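Local atomic coordinates of histone acetyltransferase, ELP3 family (Methanocaldococcus infernus, PDB entry 6IA8), a protein that acetylates the wobble uridine of tRNAs, using acetyl-CoA and radical S-adenosylmethionine chemistry to form 5-carboxymethyluridine at position 34. Residues 149-152 and 153-157; 237-240 and 241-244; 314-317 and 318-322; 261-264 and 265-268. One frame throughout, in Å; residues are numbered along the deposited sequence.

Contact 1: 149-152 and 153-157. With SO4 (sulfate ion), chain F.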
ATOM      1  N   ILE A 149       7.140  20.768  -9.471  1.00 51.48           N
ATOM      2  CA  ILE A 149       8.196  19.995  -8.822  1.00 60.72           C
ATOM      3  C   ILE A 149       8.759  20.760  -7.630  1.00 55.46           C
ATOM      4  O   ILE A 149       9.083  20.175  -6.588  1.00 52.36           O
ATOM      5  CB  ILE A 149       9.288  19.637  -9.843  1.00 60.72           C
ATOM      6  CG1 ILE A 149       8.793  18.523 -10.769  1.00 56.19           C
ATOM      7  CG2 ILE A 149      10.543  19.198  -9.132  1.00 60.82           C
ATOM      8  CD1 ILE A 149       9.608  18.394 -12.042  1.00 69.69           C
ATOM      9  N   GLU A 150       8.893  22.078  -7.772  1.00 46.74           N
ATOM     10  CA  GLU A 150       9.361  22.912  -6.673  1.00 52.69           C
ATOM     11  C   GLU A 150       8.542  22.665  -5.422  1.00 44.50           C
ATOM     12  O   GLU A 150       9.098  22.512  -4.331  1.00 45.71           O
ATOM     13  CB  GLU A 150       9.291  24.391  -7.056  1.00 71.15           C
ATOM     14  CG  GLU A 150       9.557  25.356  -5.912  1.00147.53           C
ATOM     15  CD  GLU A 150       9.411  26.811  -6.332  1.00169.22           C
ATOM     16  OE1 GLU A 150       8.779  27.068  -7.378  1.00169.10           O
ATOM     17  OE2 GLU A 150       9.932  27.695  -5.622  1.00158.75           O
ATOM     18  N   TYR A 151       7.211  22.610  -5.569  1.00 44.37           N
ATOM     19  CA  TYR A 151       6.338  22.374  -4.423  1.00 41.98           C
ATOM     20  C   TYR A 151       6.489  20.960  -3.883  1.00 43.97           C
ATOM     21  O   TYR A 151       6.527  20.767  -2.663  1.00 41.60           O
ATOM     22  CB  TYR A 151       4.884  22.647  -4.799  1.00 57.65           C
ATOM     23  CG  TYR A 151       3.912  22.350  -3.680  1.00 39.62           C
ATOM     24  CD1 TYR A 151       3.614  23.305  -2.721  1.00 50.19           C
ATOM     25  CD2 TYR A 151       3.288  21.110  -3.583  1.00 46.49           C
ATOM     26  CE1 TYR A 151       2.725  23.031  -1.703  1.00 53.41           C
ATOM     27  CE2 TYR A 151       2.391  20.836  -2.561  1.00 46.26           C
ATOM     28  CZ  TYR A 151       2.115  21.792  -1.628  1.00 57.49           C
ATOM     29  OH  TYR A 151       1.235  21.528  -0.597  1.00 43.51           O
ATOM     30  N   GLN A 152       6.559  19.959  -4.765  1.00 42.35           N
ATOM     31  CA  GLN A 152       6.701  18.581  -4.303  1.00 38.97           C
ATOM     32  C   GLN A 152       7.980  18.394  -3.495  1.00 41.88           C
ATOM     33  O   GLN A 152       7.973  17.759  -2.430  1.00 37.11           O
ATOM     34  CB  GLN A 152       6.719  17.613  -5.487  1.00 42.35           C
ATOM     35  CG  GLN A 152       5.529  17.670  -6.431  1.00 47.65           C
ATOM     36  CD  GLN A 152       5.614  16.597  -7.499  1.00 45.19           C
ATOM     37  OE1 GLN A 152       5.971  15.463  -7.211  1.00 38.43           O
ATOM     38  NE2 GLN A 152       5.307  16.955  -8.739  1.00 42.90           N
ATOM     39  N   ASP A 153       9.106  18.868  -4.034  1.00 37.91           N
ATOM     40  CA  ASP A 153      10.383  18.705  -3.347  1.00 41.50           C
ATOM     41  C   ASP A 153      10.335  19.377  -1.986  1.00 46.08           C
ATOM     42  O   ASP A 153      10.745  18.797  -0.975  1.00 38.97           O
ATOM     43  CB  ASP A 153      11.523  19.278  -4.193  1.00 41.37           C
ATOM     44  CG  ASP A 153      11.795  18.464  -5.431  1.00 38.79           C
ATOM     45  OD1 ASP A 153      11.163  17.391  -5.601  1.00 39.71           O
ATOM     46  OD2 ASP A 153      12.650  18.894  -6.223  1.00 42.07           O
ATOM     47  N   TRP A 154       9.803  20.600  -1.941  1.00 39.52           N
ATOM     48  CA  TRP A 154       9.731  21.339  -0.685  1.00 35.97           C
ATOM     49  C   TRP A 154       8.826  20.629   0.309  1.00 37.87           C
ATOM     50  O   TRP A 154       9.179  20.480   1.483  1.00 36.46           O
ATOM     51  CB  TRP A 154       9.245  22.770  -0.963  1.00 39.38           C
ATOM     52  CG  TRP A 154       8.890  23.550   0.269  1.00 45.65           C
ATOM     53  CD1 TRP A 154       9.744  24.260   1.069  1.00 43.11           C
ATOM     54  CD2 TRP A 154       7.579  23.698   0.839  1.00 46.95           C
ATOM     55  NE1 TRP A 154       9.038  24.841   2.111  1.00 51.84           N
ATOM     56  CE2 TRP A 154       7.711  24.516   1.987  1.00 50.51           C
ATOM     57  CE3 TRP A 154       6.305  23.228   0.481  1.00 50.18           C
ATOM     58  CZ2 TRP A 154       6.626  24.859   2.786  1.00 55.28           C
ATOM     59  CZ3 TRP A 154       5.228  23.576   1.269  1.00 48.10           C
ATOM     60  CH2 TRP A 154       5.399  24.377   2.421  1.00 44.86           C
ATOM     61  N   PHE A 155       7.670  20.145  -0.150  1.00 34.87           N
ATOM     62  CA  PHE A 155       6.712  19.533   0.769  1.00 34.55           C
ATOM     63  C   PHE A 155       7.306  18.297   1.431  1.00 35.67           C
ATOM     64  O   PHE A 155       7.203  18.106   2.654  1.00 35.02           O
ATOM     65  CB  PHE A 155       5.435  19.175   0.015  1.00 37.17           C
ATOM     66  CG  PHE A 155       4.294  18.807   0.906  1.00 38.51           C
ATOM     67  CD1 PHE A 155       4.172  17.526   1.398  1.00 40.73           C
ATOM     68  CD2 PHE A 155       3.345  19.752   1.259  1.00 37.99           C
ATOM     69  CE1 PHE A 155       3.109  17.187   2.219  1.00 36.04           C
ATOM     70  CE2 PHE A 155       2.283  19.427   2.076  1.00 43.12           C
ATOM     71  CZ  PHE A 155       2.149  18.157   2.561  1.00 36.15           C
ATOM     72  N   ILE A 156       7.936  17.440   0.631  1.00 30.83           N
ATOM     73  CA  ILE A 156       8.534  16.234   1.189  1.00 28.79           C
ATOM     74  C   ILE A 156       9.720  16.590   2.075  1.00 28.71           C
ATOM     75  O   ILE A 156       9.921  15.988   3.140  1.00 32.80           O
ATOM     76  CB  ILE A 156       8.944  15.257   0.077  1.00 33.43           C
ATOM     77  CG1 ILE A 156       7.703  14.773  -0.695  1.00 34.10           C
ATOM     78  CG2 ILE A 156       9.720  14.093   0.695  1.00 31.23           C
ATOM     79  CD1 ILE A 156       6.645  14.115   0.119  1.00 32.48           C
ATOM     80  N   LYS A 157      10.525  17.564   1.644  1.00 35.77           N
ATOM     81  CA  LYS A 157      11.651  18.027   2.449  1.00 38.73           C
ATOM     82  C   LYS A 157      11.192  18.410   3.846  1.00 38.10           C
ATOM     83  O   LYS A 157      11.810  18.032   4.849  1.00 34.31           O
ATOM     84  CB  LYS A 157      12.322  19.219   1.767  1.00 42.18           C
ATOM     85  CG  LYS A 157      13.423  19.840   2.580  1.00 40.13           C
ATOM     86  CD  LYS A 157      13.987  21.115   1.871  1.00 43.54           C
ATOM     87  CE  LYS A 157      14.849  21.907   2.793  1.00 50.66           C
ATOM     88  NZ  LYS A 157      14.108  22.446   3.965  1.00 50.60           N
TER
HETATM   89  S   SO4 F 605      12.342  26.107   4.212  1.00 88.74           S
HETATM   90  O1  SO4 F 605      12.962  25.319   3.146  1.00 69.52           O
HETATM   91  O2  SO4 F 605      12.398  25.355   5.463  1.00 92.25           O
HETATM   92  O3  SO4 F 605      13.064  27.365   4.362  1.00127.39           O
HETATM   93  O4  SO4 F 605      10.939  26.397   3.895  1.00 69.54           O
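Tyr151 lies against both Trp154 and Phe155, residues three and four places further on, and the three form an aromatic cluster near the start of helix 149-164, which follows strand 134-140 in the parallel α/β radical SAM domain. The tyrosine ring is tilted against each neighbour: its plane makes 45° with the six-membered ring of Trp154 and 39° with the ring of Phe155, so neither pair is stacked. With CG trans to the backbone N (chi1 177°), the Tyr151 ring leaves the helix at a slant and its far end comes back over the next turn. There CE1 meets Trp154 CZ3 at 3.9 Å, while CZ sits 3.7 Å from CD2 of Phe155, whose ring lies alongside and points the same way. The hydroxyl OH of Tyr151 goes on to hydrogen-bond Ser70 N, which ties the cluster to the loop just after strand 63-68.

Asp153 runs alongside Ile149 on another side of the helix. Its OD2 touches Ile149 CG2 at 3.6 Å, but the carboxylate is held by helix 199-208, through a salt bridge from OD2 to Lys207 and a hydrogen bond from Gln204 NE2 to OD1. Between these two faces Gln152 is buried, its NE2 giving a hydrogen bond back to Arg147 O.

A sulfate ion, probably from the crystallisation liquor, is bound beside the cluster: sulfate O4 lies at the edge of the Trp154 indole, near its plane, where NE1 donates to it at 3.0 Å, and Lys157 NZ reaches sulfate O1 at 3.2 Å.

Contact 2: 237-240 and 241-244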
ATOM      1  N   THR A 237      -5.128   3.163 -16.047  1.00 34.45           N
ATOM      2  CA  THR A 237      -4.797   2.330 -14.888  1.00 33.38           C
ATOM      3  C   THR A 237      -3.845   1.195 -15.277  1.00 28.93           C
ATOM      4  O   THR A 237      -2.887   0.872 -14.551  1.00 30.94           O
ATOM      5  CB  THR A 237      -6.094   1.767 -14.292  1.00 32.42           C
ATOM      6  OG1 THR A 237      -6.888   2.825 -13.727  1.00 33.76           O
ATOM      7  CG2 THR A 237      -5.805   0.703 -13.204  1.00 32.04           C
ATOM      8  N   ILE A 238      -4.122   0.553 -16.409  1.00 29.53           N
ATOM      9  CA  ILE A 238      -3.304  -0.571 -16.851  1.00 32.05           C
ATOM     10  C   ILE A 238      -1.885  -0.118 -17.156  1.00 32.04           C
ATOM     11  O   ILE A 238      -0.923  -0.754 -16.723  1.00 28.52           O
ATOM     12  CB  ILE A 238      -3.954  -1.257 -18.061  1.00 37.31           C
ATOM     13  CG1 ILE A 238      -5.272  -1.905 -17.626  1.00 34.34           C
ATOM     14  CG2 ILE A 238      -2.993  -2.253 -18.678  1.00 34.96           C
ATOM     15  CD1 ILE A 238      -6.097  -2.524 -18.765  1.00 37.25           C
ATOM     16  N   LYS A 239      -1.727   1.005 -17.859  1.00 34.90           N
ATOM     17  CA  LYS A 239      -0.391   1.482 -18.213  1.00 31.86           C
ATOM     18  C   LYS A 239       0.369   1.951 -16.974  1.00 30.43           C
ATOM     19  O   LYS A 239       1.563   1.669 -16.814  1.00 30.55           O
ATOM     20  CB  LYS A 239      -0.491   2.624 -19.235  1.00 36.89           C
ATOM     21  CG  LYS A 239       0.851   3.184 -19.676  1.00 79.35           C
ATOM     22  CD  LYS A 239       1.736   2.104 -20.281  1.00132.87           C
ATOM     23  CE  LYS A 239       2.972   2.697 -20.937  1.00139.81           C
ATOM     24  NZ  LYS A 239       3.907   1.646 -21.434  1.00133.56           N
ATOM     25  N   ALA A 240      -0.273   2.770 -16.140  1.00 34.15           N
ATOM     26  CA  ALA A 240       0.361   3.192 -14.890  1.00 37.41           C
ATOM     27  C   ALA A 240       0.827   1.991 -14.073  1.00 31.69           C
ATOM     28  O   ALA A 240       1.922   2.010 -13.490  1.00 31.75           O
ATOM     29  CB  ALA A 240      -0.604   4.049 -14.052  1.00 36.23           C
ATOM     30  N   THR A 241      -0.016   0.962 -13.967  1.00 29.07           N
ATOM     31  CA  THR A 241       0.350  -0.207 -13.173  1.00 25.83           C
ATOM     32  C   THR A 241       1.631  -0.848 -13.694  1.00 29.06           C
ATOM     33  O   THR A 241       2.535  -1.182 -12.912  1.00 28.16           O
ATOM     34  CB  THR A 241      -0.796  -1.220 -13.178  1.00 26.73           C
ATOM     35  OG1 THR A 241      -1.974  -0.697 -12.523  1.00 28.36           O
ATOM     36  CG2 THR A 241      -0.373  -2.525 -12.445  1.00 29.34           C
ATOM     37  N   GLN A 242       1.748  -0.997 -15.016  1.00 31.30           N
ATOM     38  CA  GLN A 242       2.946  -1.594 -15.596  1.00 28.41           C
ATOM     39  C   GLN A 242       4.181  -0.718 -15.384  1.00 30.30           C
ATOM     40  O   GLN A 242       5.265  -1.220 -15.078  1.00 30.04           O
ATOM     41  CB  GLN A 242       2.722  -1.823 -17.088  1.00 28.76           C
ATOM     42  CG  GLN A 242       3.965  -2.320 -17.836  1.00 33.98           C
ATOM     43  CD  GLN A 242       4.694  -1.242 -18.585  1.00 42.44           C
ATOM     44  OE1 GLN A 242       4.081  -0.453 -19.294  1.00 39.81           O
ATOM     45  NE2 GLN A 242       6.021  -1.213 -18.456  1.00 35.19           N
ATOM     46  N   LEU A 243       4.058   0.589 -15.595  1.00 26.58           N
ATOM     47  CA  LEU A 243       5.211   1.460 -15.411  1.00 29.46           C
ATOM     48  C   LEU A 243       5.662   1.457 -13.957  1.00 34.28           C
ATOM     49  O   LEU A 243       6.861   1.505 -13.674  1.00 32.89           O
ATOM     50  CB  LEU A 243       4.872   2.874 -15.860  1.00 31.99           C
ATOM     51  CG  LEU A 243       4.640   3.065 -17.362  1.00 37.47           C
ATOM     52  CD1 LEU A 243       4.126   4.474 -17.611  1.00 34.54           C
ATOM     53  CD2 LEU A 243       5.914   2.816 -18.135  1.00 37.27           C
ATOM     54  N   LEU A 244       4.710   1.414 -13.021  1.00 29.27           N
ATOM     55  CA  LEU A 244       5.045   1.370 -11.598  1.00 29.69           C
ATOM     56  C   LEU A 244       5.741   0.057 -11.248  1.00 23.02           C
ATOM     57  O   LEU A 244       6.798   0.051 -10.605  1.00 30.23           O
ATOM     58  CB  LEU A 244       3.769   1.554 -10.761  1.00 26.43           C
ATOM     59  CG  LEU A 244       3.196   2.978 -10.753  1.00 25.95           C
ATOM     60  CD1 LEU A 244       1.777   2.941 -10.173  1.00 27.92           C
ATOM     61  CD2 LEU A 244       4.046   3.930 -10.030  1.00 33.18           C
TER
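A bend at the second torsion of each side chain brings Lys239 and Gln242 together: chi2 is 58° in the lysine and -100° in the glutamine. Both first leave the helix with CG trans to the backbone N, then run side by side along helix 234-245. Lys239 NZ donates to Gln242 OE1 over 3.0 Å and lies in the plane of that amide. The lysine also passes obliquely over Leu243, with CE 3.9 Å from CD1. Lys239 is poorly ordered, so this grip is probably loose.

On another side of the helix, the hydroxyl of Thr241 sits beside its own backbone N (chi1 -65°) and folds back onto the preceding turn. Thr237 O therefore accepts two bonds, from Thr241 OG1 at 2.7 Å and from Thr241 N at 2.9 Å, which arrive from opposite faces of the carbonyl plane. OG1 is also hydrogen-bonded to Tyr253 OH on strand 250-255, so the helix is joined to the parallel sheet through a polar group.

Gln242 NE2 meets Asp246 OD2, and its amide thus links a cationic to an anionic side chain; the two charges would probably polarise the amide in the same sense.

Contact 3: 314-317 and 318-322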
ATOM      1  N   GLU A 314     -25.819  -4.609   0.556  1.00 39.98           N
ATOM      2  CA  GLU A 314     -25.143  -4.802  -0.724  1.00 50.05           C
ATOM      3  C   GLU A 314     -23.632  -4.635  -0.585  1.00 41.97           C
ATOM      4  O   GLU A 314     -22.858  -5.379  -1.202  1.00 36.62           O
ATOM      5  CB  GLU A 314     -25.684  -3.821  -1.767  1.00 78.78           C
ATOM      6  CG  GLU A 314     -27.156  -3.978  -2.098  1.00 93.83           C
ATOM      7  CD  GLU A 314     -28.041  -3.205  -1.149  1.00105.92           C
ATOM      8  OE1 GLU A 314     -28.725  -3.835  -0.319  1.00122.09           O
ATOM      9  OE2 GLU A 314     -28.038  -1.962  -1.226  1.00 94.16           O
ATOM     10  N   ALA A 315     -23.195  -3.640   0.193  1.00 34.07           N
ATOM     11  CA  ALA A 315     -21.765  -3.433   0.372  1.00 36.81           C
ATOM     12  C   ALA A 315     -21.139  -4.660   1.012  1.00 32.13           C
ATOM     13  O   ALA A 315     -20.058  -5.097   0.603  1.00 36.13           O
ATOM     14  CB  ALA A 315     -21.515  -2.185   1.213  1.00 41.79           C
ATOM     15  N   ILE A 316     -21.813  -5.228   2.017  1.00 37.12           N
ATOM     16  CA  ILE A 316     -21.302  -6.408   2.709  1.00 45.17           C
ATOM     17  C   ILE A 316     -21.185  -7.584   1.752  1.00 44.14           C
ATOM     18  O   ILE A 316     -20.188  -8.312   1.772  1.00 42.81           O
ATOM     19  CB  ILE A 316     -22.202  -6.743   3.913  1.00 45.29           C
ATOM     20  CG1 ILE A 316     -22.093  -5.637   4.973  1.00 45.35           C
ATOM     21  CG2 ILE A 316     -21.836  -8.107   4.516  1.00 44.52           C
ATOM     22  CD1 ILE A 316     -23.126  -5.764   6.089  1.00 47.71           C
ATOM     23  N   GLU A 317     -22.200  -7.797   0.908  1.00 41.27           N
ATOM     24  CA  GLU A 317     -22.161  -8.902  -0.040  1.00 48.70           C
ATOM     25  C   GLU A 317     -20.972  -8.765  -0.975  1.00 36.94           C
ATOM     26  O   GLU A 317     -20.240  -9.728  -1.202  1.00 35.32           O
ATOM     27  CB  GLU A 317     -23.464  -8.961  -0.837  1.00 47.14           C
ATOM     28  CG  GLU A 317     -24.670  -9.354  -0.011  1.00 75.37           C
ATOM     29  CD  GLU A 317     -25.957  -9.313  -0.806  1.00 81.23           C
ATOM     30  OE1 GLU A 317     -25.890  -9.068  -2.028  1.00 71.89           O
ATOM     31  OE2 GLU A 317     -27.034  -9.519  -0.206  1.00 82.32           O
ATOM     32  N   VAL A 318     -20.763  -7.573  -1.541  1.00 35.11           N
ATOM     33  CA  VAL A 318     -19.676  -7.387  -2.504  1.00 37.78           C
ATOM     34  C   VAL A 318     -18.311  -7.504  -1.820  1.00 36.44           C
ATOM     35  O   VAL A 318     -17.393  -8.166  -2.326  1.00 31.53           O
ATOM     36  CB  VAL A 318     -19.831  -6.033  -3.218  1.00 41.01           C
ATOM     37  CG1 VAL A 318     -18.640  -5.766  -4.118  1.00 42.86           C
ATOM     38  CG2 VAL A 318     -21.121  -6.037  -4.032  1.00 38.47           C
ATOM     39  N   ILE A 319     -18.144  -6.854  -0.672  1.00 33.31           N
ATOM     40  CA  ILE A 319     -16.823  -6.845  -0.052  1.00 32.15           C
ATOM     41  C   ILE A 319     -16.492  -8.228   0.485  1.00 33.21           C
ATOM     42  O   ILE A 319     -15.336  -8.671   0.441  1.00 32.83           O
ATOM     43  CB  ILE A 319     -16.747  -5.765   1.043  1.00 35.39           C
ATOM     44  CG1 ILE A 319     -16.866  -4.360   0.406  1.00 39.76           C
ATOM     45  CG2 ILE A 319     -15.433  -5.879   1.797  1.00 38.63           C
ATOM     46  CD1 ILE A 319     -17.007  -3.243   1.422  1.00 45.39           C
ATOM     47  N   SER A 320     -17.500  -8.938   0.990  1.00 32.81           N
ATOM     48  CA  SER A 320     -17.272 -10.303   1.464  1.00 37.35           C
ATOM     49  C   SER A 320     -16.828 -11.220   0.326  1.00 35.00           C
ATOM     50  O   SER A 320     -15.869 -12.000   0.462  1.00 35.01           O
ATOM     51  CB  SER A 320     -18.546 -10.837   2.115  1.00 36.47           C
ATOM     52  OG  SER A 320     -18.795 -10.186   3.356  1.00 47.13           O
ATOM     53  N   TYR A 321     -17.477 -11.100  -0.829  1.00 32.77           N
ATOM     54  CA  TYR A 321     -17.008 -11.821  -2.004  1.00 39.76           C
ATOM     55  C   TYR A 321     -15.565 -11.454  -2.322  1.00 30.14           C
ATOM     56  O   TYR A 321     -14.714 -12.329  -2.521  1.00 32.91           O
ATOM     57  CB  TYR A 321     -17.911 -11.532  -3.212  1.00 35.19           C
ATOM     58  CG  TYR A 321     -17.381 -12.169  -4.474  1.00 30.72           C
ATOM     59  CD1 TYR A 321     -17.569 -13.529  -4.724  1.00 40.15           C
ATOM     60  CD2 TYR A 321     -16.621 -11.436  -5.372  1.00 31.58           C
ATOM     61  CE1 TYR A 321     -17.052 -14.129  -5.861  1.00 38.06           C
ATOM     62  CE2 TYR A 321     -16.093 -12.025  -6.499  1.00 37.00           C
ATOM     63  CZ  TYR A 321     -16.306 -13.363  -6.742  1.00 40.86           C
ATOM     64  OH  TYR A 321     -15.756 -13.922  -7.871  1.00 38.93           O
ATOM     65  N   ALA A 322     -15.279 -10.159  -2.431  1.00 29.72           N
ATOM     66  CA  ALA A 322     -13.935  -9.733  -2.793  1.00 30.85           C
ATOM     67  C   ALA A 322     -12.895 -10.331  -1.857  1.00 30.70           C
ATOM     68  O   ALA A 322     -11.874 -10.853  -2.316  1.00 33.41           O
ATOM     69  CB  ALA A 322     -13.835  -8.211  -2.787  1.00 34.38           C
TER
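Ser320 turns back onto Ile316, one turn earlier in helix 312-325, and can be followed atom by atom. Its CB lies only 3.0 Å from Ile316 O and 3.9 Å from Glu317 O. With chi1 at -71°, OG swings to the side of its own backbone N and donates to Ile316 O over 2.8 Å, grazing Ile316 CG2 at 3.9 Å. The same oxygen takes the ordinary helical bond from Ser320 N, 2.9 Å away. The two donors come from opposite faces of the carbonyl plane, so one acceptor serves both, and the hydroxyl of a buried serine is satisfied by its own helix.

The branched residues just before it use carbon in a similar place. Val318 CG2 rests 3.4 Å from Glu314 O, and Ile319 CG1 approaches Ala315 O to 3.3 Å; these are van der Waals contacts beside the backbone bonds.

Different sides of the helix meet different neighbours. Ile316 and Ser320 pack on helix 353-364, through Leu356, Val357 and Tyr360. Glu317 and Ala322 touch Ile264 and Phe271 of helix 264-276, while Ala315 and Ile319 meet the loop residues Pro289 and Ile335.

Contact 4: 261-264 and 265-268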
ATOM      1  N   GLY A 261     -24.226   3.053 -12.463  1.00 38.82           N
ATOM      2  CA  GLY A 261     -24.083   2.193 -13.612  1.00 37.06           C
ATOM      3  C   GLY A 261     -23.622   0.790 -13.305  1.00 40.90           C
ATOM      4  O   GLY A 261     -23.693  -0.083 -14.187  1.00 43.42           O
ATOM      5  N   SER A 262     -23.189   0.531 -12.080  1.00 44.72           N
ATOM      6  CA  SER A 262     -22.674  -0.775 -11.730  1.00 37.27           C
ATOM      7  C   SER A 262     -23.776  -1.625 -11.097  1.00 43.97           C
ATOM      8  O   SER A 262     -24.944  -1.242 -11.022  1.00 40.02           O
ATOM      9  CB  SER A 262     -21.476  -0.634 -10.792  1.00 42.39           C
ATOM     10  OG  SER A 262     -20.664  -1.808 -10.815  1.00 56.83           O
ATOM     11  N   SER A 263     -23.396  -2.807 -10.637  1.00 39.64           N
ATOM     12  CA  SER A 263     -24.319  -3.736 -10.004  1.00 43.68           C
ATOM     13  C   SER A 263     -23.508  -4.659  -9.110  1.00 37.06           C
ATOM     14  O   SER A 263     -22.275  -4.665  -9.152  1.00 38.41           O
ATOM     15  CB  SER A 263     -25.098  -4.544 -11.036  1.00 42.68           C
ATOM     16  OG  SER A 263     -24.228  -5.471 -11.686  1.00 44.32           O
ATOM     17  N   ILE A 264     -24.214  -5.428  -8.280  1.00 39.47           N
ATOM     18  CA  ILE A 264     -23.533  -6.388  -7.418  1.00 46.07           C
ATOM     19  C   ILE A 264     -22.710  -7.349  -8.264  1.00 40.51           C
ATOM     20  O   ILE A 264     -21.522  -7.562  -8.007  1.00 33.83           O
ATOM     21  CB  ILE A 264     -24.541  -7.128  -6.521  1.00 49.68           C
ATOM     22  CG1 ILE A 264     -25.090  -6.162  -5.456  1.00 50.50           C
ATOM     23  CG2 ILE A 264     -23.895  -8.336  -5.874  1.00 45.05           C
ATOM     24  CD1 ILE A 264     -26.216  -6.751  -4.609  1.00 61.43           C
ATOM     25  N   GLU A 265     -23.322  -7.926  -9.301  1.00 40.20           N
ATOM     26  CA  GLU A 265     -22.603  -8.882 -10.134  1.00 64.79           C
ATOM     27  C   GLU A 265     -21.469  -8.211 -10.896  1.00 53.47           C
ATOM     28  O   GLU A 265     -20.398  -8.798 -11.054  1.00 37.25           O
ATOM     29  CB  GLU A 265     -23.560  -9.563 -11.107  1.00 63.22           C
ATOM     30  CG  GLU A 265     -22.906 -10.680 -11.909  1.00102.36           C
ATOM     31  CD  GLU A 265     -22.318 -11.771 -11.029  1.00112.05           C
ATOM     32  OE1 GLU A 265     -22.920 -12.089  -9.983  1.00104.54           O
ATOM     33  OE2 GLU A 265     -21.246 -12.307 -11.377  1.00112.42           O
ATOM     34  N   MET A 266     -21.688  -6.998 -11.399  1.00 39.15           N
ATOM     35  CA  MET A 266     -20.611  -6.269 -12.061  1.00 42.44           C
ATOM     36  C   MET A 266     -19.446  -6.007 -11.107  1.00 37.37           C
ATOM     37  O   MET A 266     -18.275  -6.123 -11.496  1.00 34.12           O
ATOM     38  CB  MET A 266     -21.153  -4.951 -12.622  1.00 49.22           C
ATOM     39  CG  MET A 266     -20.210  -4.260 -13.594  1.00 69.39           C
ATOM     40  SD  MET A 266     -20.935  -2.852 -14.488  1.00 74.86           S
ATOM     41  CE  MET A 266     -22.515  -3.525 -14.909  1.00 41.86           C
ATOM     42  N   ASP A 267     -19.746  -5.582  -9.873  1.00 32.71           N
ATOM     43  CA  ASP A 267     -18.683  -5.366  -8.894  1.00 33.23           C
ATOM     44  C   ASP A 267     -17.924  -6.656  -8.591  1.00 33.54           C
ATOM     45  O   ASP A 267     -16.694  -6.646  -8.494  1.00 32.77           O
ATOM     46  CB  ASP A 267     -19.260  -4.776  -7.609  1.00 33.00           C
ATOM     47  CG  ASP A 267     -19.587  -3.293  -7.736  1.00 37.96           C
ATOM     48  OD1 ASP A 267     -19.040  -2.570  -8.625  1.00 34.71           O
ATOM     49  OD2 ASP A 267     -20.356  -2.823  -6.891  1.00 39.80           O
ATOM     50  N   LYS A 268     -18.641  -7.760  -8.369  1.00 32.40           N
ATOM     51  CA  LYS A 268     -17.981  -9.039  -8.125  1.00 33.86           C
ATOM     52  C   LYS A 268     -17.047  -9.409  -9.274  1.00 35.13           C
ATOM     53  O   LYS A 268     -15.922  -9.877  -9.046  1.00 34.66           O
ATOM     54  CB  LYS A 268     -19.030 -10.127  -7.915  1.00 36.98           C
ATOM     55  CG  LYS A 268     -19.759 -10.027  -6.575  1.00 41.24           C
ATOM     56  CD  LYS A 268     -20.761 -11.157  -6.413  1.00 41.46           C
ATOM     57  CE  LYS A 268     -21.432 -11.105  -5.039  1.00 55.57           C
ATOM     58  NZ  LYS A 268     -22.491 -12.154  -4.888  1.00 61.03           N
TER
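The Asp267 carboxylate has the hydroxyl of Ser262 over one of its faces: Ser262 OG donates to Asp267 OD1 at 2.8 Å, from 61° out of the carboxylate plane. The other oxygen, OD2, is taken by two donors from the loops nearby, Tyr310 OH and Gly258 N. Three bonds therefore hold this buried group, and they probably stabilise its negative charge. Ser263 O lies on the same side of the carboxylate as the Ser262 hydroxyl, 3.3 Å from Asp267 CG, and accepts the backbone bond from Asp267 N.

Ser263 is the N-cap of helix 264-276. Its OG sits between the backbone N and the carbonyl carbon (chi1 70°), and from there it accepts the N-H of Met266 at 3.0 Å, in a nearly straight bond of 162°. That satisfies one of the amides at the first turn which has no earlier carbonyl to bond. The N of Ser263 itself is buried and has no partner in the model.

Met266 doubles back along the incoming loop, its SD 3.8 Å from Ser262 OG and its CE 3.7 Å from Gly261 O. On another side, Ile264 and Lys268 run side by side, with CG2 of the isoleucine 3.8 Å from CE of the lysine.

Met266 O accepts a hydrogen bond from Tyr221 OH. This N-terminal turn follows the loop after strand 250-255 and leans on helix 312-325, where Asp267 packs on Val318 and Ile264 on Glu314.

All four contacts lie in the radical SAM core, in series along the chain in the order 1, 2, 4, 3. Contacts 3 and 4 touch directly, their centres 11 Å apart: helix 312-325 lies against the start of helix 264-276, and Tyr321 CE2 comes within 3.3 Å of Lys268 O. Contacts 1 and 2 do not touch, their nearest atoms being about 12 Å apart, but both rest on helix 199-208, which lies between them. Contact 1 is about 39 Å, centre to centre, from contact 3, across the chain's centre. None reaches an annotated site; the cluster-binding cysteines, assigned by similarity, fall in the unmodelled segment 72-106.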